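Local structure of lipolytic enzyme, G-D-S-L family (Bacteroides thetaiotaomicron, 7BR2) at residues 70-73 with 74-78; 355-358 with 359-362; 417-420 with 421-425. The protein metabolises the drug diltiazem in the gut as a serine esterase of the SGNH (GDSL) hydrolase family. All blocks are in the same frame, centred on the assembly; numbering follows the deposited sequence.

Contact 1: residues 70-73 with 74-78; sequences RLDG and DIFSK
R70 and D74 pair one turn apart near the C-terminal end of helix 64-75, which packs on the parallel sheet of the SGNH hydrolase fold, and K78 extends the pair into a salt-bridge network. The R70 and D74 side chains run alongside each other, and R70 NH1 meets D74 OD2 at 2.7 Å, end-on to the C-O bond, while the guanidinium and carboxylate planes stand 54° apart. The R70 chain, extended from CG to NE, carries the guanidinium out to the D74 carboxylate. R70 NH1 also bonds G57 O, and D62 takes R70 NE in a second salt bridge. R367 of helix 344-377 shares D74 OD2, so the carboxylate probably offsets the charges of two arginines that approach each other. K78 NZ binds the backbone atom D74 O at 2.9 Å and, more weakly, D74 OD1.

The backbone widens here into a pi-type turn: L71 O accepts from I75 N at 3.1 Å and from F76 N at 2.7 Å, the latter bond being the straighter. The F76 ring presents one face to L71, whose CB sits over it toward the rim, 4.1 Å from the ring centroid, in a CH-pi contact. The two branches of L71 divide the apolar contacts, CD2 meeting I75 CB at 3.9 Å and CD1 touching F76 CZ at 3.8 Å.

Contact 2: residues 355-358 with 359-362; sequences LNEY and RWEL
The R359 guanidinium receives N356 at its edge: OD1 lies close to the guanidinium plane, 2.9 Å from R359 NE, and takes a weak second bond from R359 NH2. Amide and guanidinium planes are 29° apart, and R359 NE stands above the plane of the N356 side-chain carbonyl. The bends at chi2 and chi3 fold the arginine back toward N356, and its NH1 forms a salt bridge with E363 OE1. Nearby, the W360 ring is approached obliquely by the E357 carboxylate, with E357 OE2 3.7 Å from W360 CE3 and the two planes 30° apart.

These groups sit about one turn apart on the long helix 344-377, whose regular i to i+4 bonds include R359 N to L355 O at 3.0 Å and W360 N to N356 O at 2.9 Å. Replacing R359 by an alanine would probably leave N356 OD1 without this donor pair and E363 without its salt-bridge mate. N356 ND2 binds S37 O and W360 NE1 binds G33 O, tying the helix to helix 35-46 and the residues just before it. E357 OE2 comes within 3.2 Å of E361 OE2, a like-charge pairing probably eased by R34, which makes a salt bridge with E357 OE2 and a cation-pi contact with W360.

Contact 3: residues 417-420 with 421-425; sequences KEIR and DAREQ
K417 and D421 make an i to i+4 ionic pair in the first turns of helix 417-437, on a surface-lying part of the helix. The salt bridge is long, with K417 NZ 3.6 Å from D421 OD1, and it is the lysine CE that comes closer, 3.4 Å from the same oxygen. The lysine has its CG anti to the backbone N (chi1 174°) and bends at chi2, which lays the rest of the chain across the carboxylate. At such a distance the attraction is probably modest. A second ionic pair joins R423 NH1 to E426.

Among the hydrogen bonds, the backbone repeats the alpha-helical pattern: D421 N binds K417 O at 2.9 Å, and the amides of A422, R423 and E424 bind the carbonyls of E418, I419 and R420 in the same way. The R420 side chain turns back toward the helix start, where its NH1 binds M414 O.

Between the two segments apolar contact is slight, though R423 also packs on L362 and F366 of helix 344-377. One face of the R420 guanidinium lies against K417 CA. The I419 and R423 side chains leave the helix in the same direction and meet where I419 CG2 comes 4.0 Å from R423 CG.

Along the chain the contacts come in series, contact 1 on helix 64-75 of the SGNH hydrolase fold, contact 2 within helix 344-377 and contact 3 at the start of helix 417-437. The centres of contacts 2 and 3 are about 15 Å apart and the two touch, with L362 CD2 3.5 Å from R423 CZ where the two long helices pack together. Contact 1 lies about 22 Å from contact 2 and about 18 Å from contact 3, centre to centre, and touches neither. Helix 344-377 nevertheless joins all three: R367 and F374 meet contact 1, while Y369 and F366 meet contact 3, so this helix bridges the hydrolase fold and helix 417-437.

Contact 1: residues 70-73 with 74-78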
loop_
_atom_site.group_PDB
_atom_site.type_symbol
_atom_site.label_atom_id
_atom_site.label_comp_id
_atom_site.label_asym_id
_atom_site.label_seq_id
_atom_site.Cartn_x
_atom_site.Cartn_y
_atom_site.Cartn_z
ATOM N N ARG A 70 -15.848 13.990 -9.536
ATOM C CA ARG A 70 -14.550 14.639 -9.331
ATOM C C ARG A 70 -13.442 14.147 -10.264
ATOM O O ARG A 70 -12.289 14.543 -10.083
ATOM C CB ARG A 70 -14.095 14.490 -7.879
ATOM C CG ARG A 70 -13.810 13.077 -7.433
ATOM C CD ARG A 70 -13.320 13.091 -5.983
ATOM N NE ARG A 70 -13.427 11.787 -5.324
ATOM C CZ ARG A 70 -12.426 10.921 -5.204
ATOM N NH1 ARG A 70 -11.225 11.217 -5.703
ATOM N NH2 ARG A 70 -12.623 9.765 -4.573
ATOM N N LEU A 71 -13.754 13.288 -11.240
ATOM C CA LEU A 71 -12.724 12.861 -12.198
ATOM C C LEU A 71 -11.934 14.028 -12.823
ATOM O O LEU A 71 -10.699 13.994 -12.860
ATOM C CB LEU A 71 -13.350 12.019 -13.310
ATOM C CG LEU A 71 -13.746 10.588 -12.963
ATOM C CD1 LEU A 71 -14.301 9.884 -14.200
ATOM C CD2 LEU A 71 -12.577 9.845 -12.371
ATOM N N ASP A 72 -12.615 15.056 -13.347
ATOM C CA ASP A 72 -11.889 16.123 -14.046
ATOM C C ASP A 72 -10.955 16.888 -13.103
ATOM O O ASP A 72 -9.772 17.092 -13.410
ATOM C CB ASP A 72 -12.853 17.115 -14.706
ATOM C CG ASP A 72 -13.456 16.611 -16.002
ATOM O OD1 ASP A 72 -12.745 15.964 -16.795
ATOM O OD2 ASP A 72 -14.646 16.901 -16.250
ATOM N N GLY A 73 -11.483 17.342 -11.960
ATOM C CA GLY A 73 -10.760 18.239 -11.069
ATOM C C GLY A 73 -9.827 17.571 -10.080
ATOM O O GLY A 73 -9.000 18.253 -9.462
ATOM N N ASP A 74 -9.978 16.277 -9.854
ATOM C CA ASP A 74 -9.221 15.623 -8.803
ATOM C C ASP A 74 -8.427 14.410 -9.273
ATOM O O ASP A 74 -7.395 14.100 -8.668
ATOM C CB ASP A 74 -10.177 15.211 -7.672
ATOM C CG ASP A 74 -9.461 14.587 -6.501
ATOM O OD1 ASP A 74 -8.492 15.219 -6.024
ATOM O OD2 ASP A 74 -9.908 13.514 -6.009
ATOM N N ILE A 75 -8.823 13.767 -10.361
ATOM C CA ILE A 75 -8.191 12.537 -10.827
ATOM C C ILE A 75 -7.441 12.773 -12.143
ATOM O O ILE A 75 -6.225 12.606 -12.216
ATOM C CB ILE A 75 -9.231 11.401 -10.966
ATOM C CG1 ILE A 75 -9.877 11.123 -9.606
ATOM C CG2 ILE A 75 -8.585 10.153 -11.496
ATOM C CD1 ILE A 75 -8.904 10.712 -8.528
ATOM N N PHE A 76 -8.167 13.112 -13.209
ATOM C CA PHE A 76 -7.526 13.403 -14.491
ATOM C C PHE A 76 -6.600 14.612 -14.388
ATOM O O PHE A 76 -5.676 14.761 -15.193
ATOM C CB PHE A 76 -8.592 13.638 -15.568
ATOM C CG PHE A 76 -9.484 12.443 -15.817
ATOM C CD1 PHE A 76 -9.106 11.174 -15.379
ATOM C CD2 PHE A 76 -10.699 12.590 -16.471
ATOM C CE1 PHE A 76 -9.920 10.084 -15.600
ATOM C CE2 PHE A 76 -11.520 11.498 -16.693
ATOM C CZ PHE A 76 -11.126 10.240 -16.260
ATOM N N SER A 77 -6.879 15.510 -13.438
ATOM C CA SER A 77 -6.036 16.668 -13.212
ATOM C C SER A 77 -4.636 16.267 -12.806
ATOM O O SER A 77 -3.708 17.062 -12.956
ATOM C CB SER A 77 -6.647 17.552 -12.120
ATOM O OG SER A 77 -6.817 16.814 -10.913
ATOM N N LYS A 78 -4.479 15.083 -12.227
ATOM C CA LYS A 78 -3.172 14.575 -11.841
ATOM C C LYS A 78 -2.454 13.891 -12.997
ATOM O O LYS A 78 -1.326 13.410 -12.819
ATOM C CB LYS A 78 -3.321 13.618 -10.650
ATOM C CG LYS A 78 -3.702 14.295 -9.331
ATOM C CD LYS A 78 -4.171 13.289 -8.277
ATOM C CE LYS A 78 -4.395 13.961 -6.917
ATOM N NZ LYS A 78 -5.361 15.115 -6.944
#

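Contact 2: residues 355-358 with 359-362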
loop_
_atom_site.group_PDB
_atom_site.type_symbol
_atom_site.label_atom_id
_atom_site.label_comp_id
_atom_site.label_asym_id
_atom_site.label_seq_id
_atom_site.Cartn_x
_atom_site.Cartn_y
_atom_site.Cartn_z
ATOM N N LEU A 355 10.527 8.741 6.021
ATOM C CA LEU A 355 10.325 9.828 5.062
ATOM C C LEU A 355 9.013 9.657 4.307
ATOM O O LEU A 355 8.244 10.624 4.129
ATOM C CB LEU A 355 11.506 9.881 4.086
ATOM C CG LEU A 355 12.828 10.348 4.711
ATOM C CD1 LEU A 355 14.009 10.050 3.803
ATOM C CD2 LEU A 355 12.777 11.836 5.044
ATOM N N ASN A 356 8.728 8.418 3.877
ATOM C CA ASN A 356 7.525 8.142 3.102
ATOM C C ASN A 356 6.268 8.355 3.933
ATOM O O ASN A 356 5.246 8.811 3.410
ATOM C CB ASN A 356 7.577 6.716 2.567
ATOM C CG ASN A 356 6.386 6.380 1.699
ATOM O OD1 ASN A 356 6.088 7.094 0.736
ATOM N ND2 ASN A 356 5.679 5.300 2.045
ATOM N N GLU A 357 6.321 8.035 5.231
ATOM C CA GLU A 357 5.163 8.270 6.103
ATOM C C GLU A 357 4.912 9.771 6.327
ATOM O O GLU A 357 3.757 10.229 6.283
ATOM C CB GLU A 357 5.374 7.517 7.422
ATOM C CG GLU A 357 4.423 7.871 8.558
ATOM C CD GLU A 357 2.995 7.393 8.349
ATOM O OE1 GLU A 357 2.774 6.483 7.512
ATOM O OE2 GLU A 357 2.088 7.941 9.029
ATOM N N TYR A 358 5.979 10.555 6.546
ATOM C CA TYR A 358 5.832 12.017 6.591
ATOM C C TYR A 358 5.134 12.532 5.334
ATOM O O TYR A 358 4.205 13.361 5.393
ATOM C CB TYR A 358 7.204 12.692 6.693
ATOM C CG TYR A 358 7.895 12.671 8.035
ATOM C CD1 TYR A 358 7.239 13.092 9.188
ATOM C CD2 TYR A 358 9.220 12.277 8.148
ATOM C CE1 TYR A 358 7.876 13.101 10.410
ATOM C CE2 TYR A 358 9.864 12.275 9.385
ATOM C CZ TYR A 358 9.183 12.685 10.504
ATOM O OH TYR A 358 9.794 12.693 11.735
ATOM N N ARG A 359 5.600 12.046 4.177
ATOM C CA ARG A 359 5.010 12.413 2.892
ATOM C C ARG A 359 3.536 12.038 2.832
ATOM O O ARG A 359 2.691 12.848 2.429
ATOM C CB ARG A 359 5.785 11.731 1.758
ATOM C CG ARG A 359 5.197 11.949 0.375
ATOM C CD ARG A 359 5.441 10.731 -0.520
ATOM N NE ARG A 359 4.782 9.518 -0.028
ATOM C CZ ARG A 359 3.482 9.256 -0.160
ATOM N NH1 ARG A 359 2.692 10.129 -0.772
ATOM N NH2 ARG A 359 2.974 8.118 0.313
ATOM N N TRP A 360 3.212 10.812 3.249
ATOM C CA TRP A 360 1.828 10.357 3.230
ATOM C C TRP A 360 0.935 11.280 4.059
ATOM O O TRP A 360 -0.189 11.598 3.644
ATOM C CB TRP A 360 1.752 8.905 3.721
ATOM C CG TRP A 360 0.362 8.389 3.901
ATOM C CD1 TRP A 360 -0.417 7.772 2.963
ATOM C CD2 TRP A 360 -0.427 8.464 5.098
ATOM N NE1 TRP A 360 -1.639 7.444 3.509
ATOM C CE2 TRP A 360 -1.673 7.868 4.814
ATOM C CE3 TRP A 360 -0.202 8.982 6.375
ATOM C CZ2 TRP A 360 -2.697 7.778 5.767
ATOM C CZ3 TRP A 360 -1.221 8.887 7.327
ATOM C CH2 TRP A 360 -2.450 8.288 7.015
ATOM N N GLU A 361 1.434 11.755 5.212
ATOM C CA GLU A 361 0.642 12.670 6.047
ATOM C C GLU A 361 0.368 13.992 5.334
ATOM O O GLU A 361 -0.769 14.502 5.337
ATOM C CB GLU A 361 1.359 12.939 7.373
ATOM C CG GLU A 361 1.168 11.849 8.414
ATOM C CD GLU A 361 2.128 11.968 9.594
ATOM O OE1 GLU A 361 2.502 13.110 9.948
ATOM O OE2 GLU A 361 2.525 10.901 10.149
ATOM N N LEU A 362 1.410 14.566 4.720
ATOM C CA LEU A 362 1.206 15.786 3.940
ATOM C C LEU A 362 0.148 15.566 2.858
ATOM O O LEU A 362 -0.807 16.362 2.704
ATOM C CB LEU A 362 2.532 16.216 3.320
ATOM C CG LEU A 362 3.493 16.921 4.273
ATOM C CD1 LEU A 362 4.918 17.037 3.672
ATOM C CD2 LEU A 362 2.950 18.279 4.668
#

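Contact 3: residues 417-420 with 421-425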
loop_
_atom_site.group_PDB
_atom_site.type_symbol
_atom_site.label_atom_id
_atom_site.label_comp_id
_atom_site.label_asym_id
_atom_site.label_seq_id
_atom_site.Cartn_x
_atom_site.Cartn_y
_atom_site.Cartn_z
ATOM N N LYS A 417 -3.393 29.243 -2.976
ATOM C CA LYS A 417 -2.519 28.630 -3.962
ATOM C C LYS A 417 -1.069 28.597 -3.500
ATOM O O LYS A 417 -0.361 27.610 -3.730
ATOM C CB LYS A 417 -2.633 29.429 -5.267
ATOM C CG LYS A 417 -1.682 29.004 -6.376
ATOM C CD LYS A 417 -2.111 27.757 -7.106
ATOM C CE LYS A 417 -1.019 27.327 -8.074
ATOM N NZ LYS A 417 -1.310 25.992 -8.666
ATOM N N GLU A 418 -0.601 29.663 -2.855
ATOM C CA GLU A 418 0.795 29.668 -2.458
ATOM C C GLU A 418 1.078 28.605 -1.400
ATOM O O GLU A 418 2.156 27.997 -1.396
ATOM C CB GLU A 418 1.210 31.070 -2.008
ATOM C CG GLU A 418 1.007 32.087 -3.137
ATOM C CD GLU A 418 -0.299 32.897 -3.064
ATOM O OE1 GLU A 418 -1.409 32.348 -2.779
ATOM O OE2 GLU A 418 -0.207 34.108 -3.363
ATOM N N ILE A 419 0.106 28.324 -0.542
ATOM C CA ILE A 419 0.296 27.293 0.468
ATOM C C ILE A 419 0.251 25.896 -0.157
ATOM O O ILE A 419 1.070 25.028 0.177
ATOM C CB ILE A 419 -0.737 27.462 1.587
ATOM C CG1 ILE A 419 -0.354 28.672 2.444
ATOM C CG2 ILE A 419 -0.824 26.186 2.435
ATOM C CD1 ILE A 419 -1.390 29.045 3.469
ATOM N N ARG A 420 -0.696 25.651 -1.065
ATOM C CA ARG A 420 -0.699 24.367 -1.759
ATOM C C ARG A 420 0.622 24.147 -2.485
ATOM O O ARG A 420 1.183 23.043 -2.454
ATOM C CB ARG A 420 -1.885 24.281 -2.724
ATOM C CG ARG A 420 -3.234 24.268 -2.016
ATOM C CD ARG A 420 -4.389 23.799 -2.915
ATOM N NE ARG A 420 -4.560 24.619 -4.115
ATOM C CZ ARG A 420 -5.146 25.815 -4.154
ATOM N NH1 ARG A 420 -5.631 26.374 -3.040
ATOM N NH2 ARG A 420 -5.250 26.460 -5.308
ATOM N N ASP A 421 1.157 25.204 -3.108
ATOM C CA ASP A 421 2.455 25.100 -3.766
ATOM C C ASP A 421 3.545 24.745 -2.767
ATOM O O ASP A 421 4.339 23.838 -3.005
ATOM C CB ASP A 421 2.809 26.410 -4.488
ATOM C CG ASP A 421 2.010 26.633 -5.764
ATOM O OD1 ASP A 421 1.397 25.674 -6.293
ATOM O OD2 ASP A 421 1.998 27.791 -6.244
ATOM N N ALA A 422 3.607 25.456 -1.643
ATOM C CA ALA A 422 4.672 25.194 -0.676
ATOM C C ALA A 422 4.587 23.776 -0.101
ATOM O O ALA A 422 5.614 23.118 0.101
ATOM C CB ALA A 422 4.633 26.229 0.444
ATOM N N ARG A 423 3.374 23.296 0.194
ATOM C CA ARG A 423 3.212 21.984 0.817
ATOM C C ARG A 423 3.502 20.873 -0.179
ATOM O O ARG A 423 4.068 19.834 0.192
ATOM C CB ARG A 423 1.798 21.850 1.377
ATOM C CG ARG A 423 1.442 22.910 2.413
ATOM C CD ARG A 423 2.225 22.725 3.719
ATOM N NE ARG A 423 1.451 21.903 4.652
ATOM C CZ ARG A 423 1.906 21.388 5.790
ATOM N NH1 ARG A 423 3.158 21.574 6.181
ATOM N NH2 ARG A 423 1.078 20.689 6.550
ATOM N N GLU A 424 3.149 21.094 -1.455
ATOM C CA GLU A 424 3.585 20.198 -2.518
ATOM C C GLU A 424 5.100 20.183 -2.625
ATOM O O GLU A 424 5.713 19.130 -2.843
ATOM C CB GLU A 424 2.989 20.650 -3.850
ATOM C CG GLU A 424 1.834 19.814 -4.364
ATOM C CD GLU A 424 1.133 20.505 -5.509
ATOM O OE1 GLU A 424 -0.118 20.541 -5.515
ATOM O OE2 GLU A 424 1.843 21.050 -6.382
ATOM N N GLN A 425 5.717 21.353 -2.491
ATOM C CA GLN A 425 7.169 21.423 -2.513
ATOM C C GLN A 425 7.760 20.622 -1.367
ATOM O O GLN A 425 8.827 20.017 -1.502
ATOM C CB GLN A 425 7.600 22.878 -2.441
ATOM C CG GLN A 425 9.013 23.128 -2.857
ATOM C CD GLN A 425 9.299 24.615 -2.983
ATOM O OE1 GLN A 425 8.374 25.442 -2.922
ATOM N NE2 GLN A 425 10.573 24.964 -3.159
#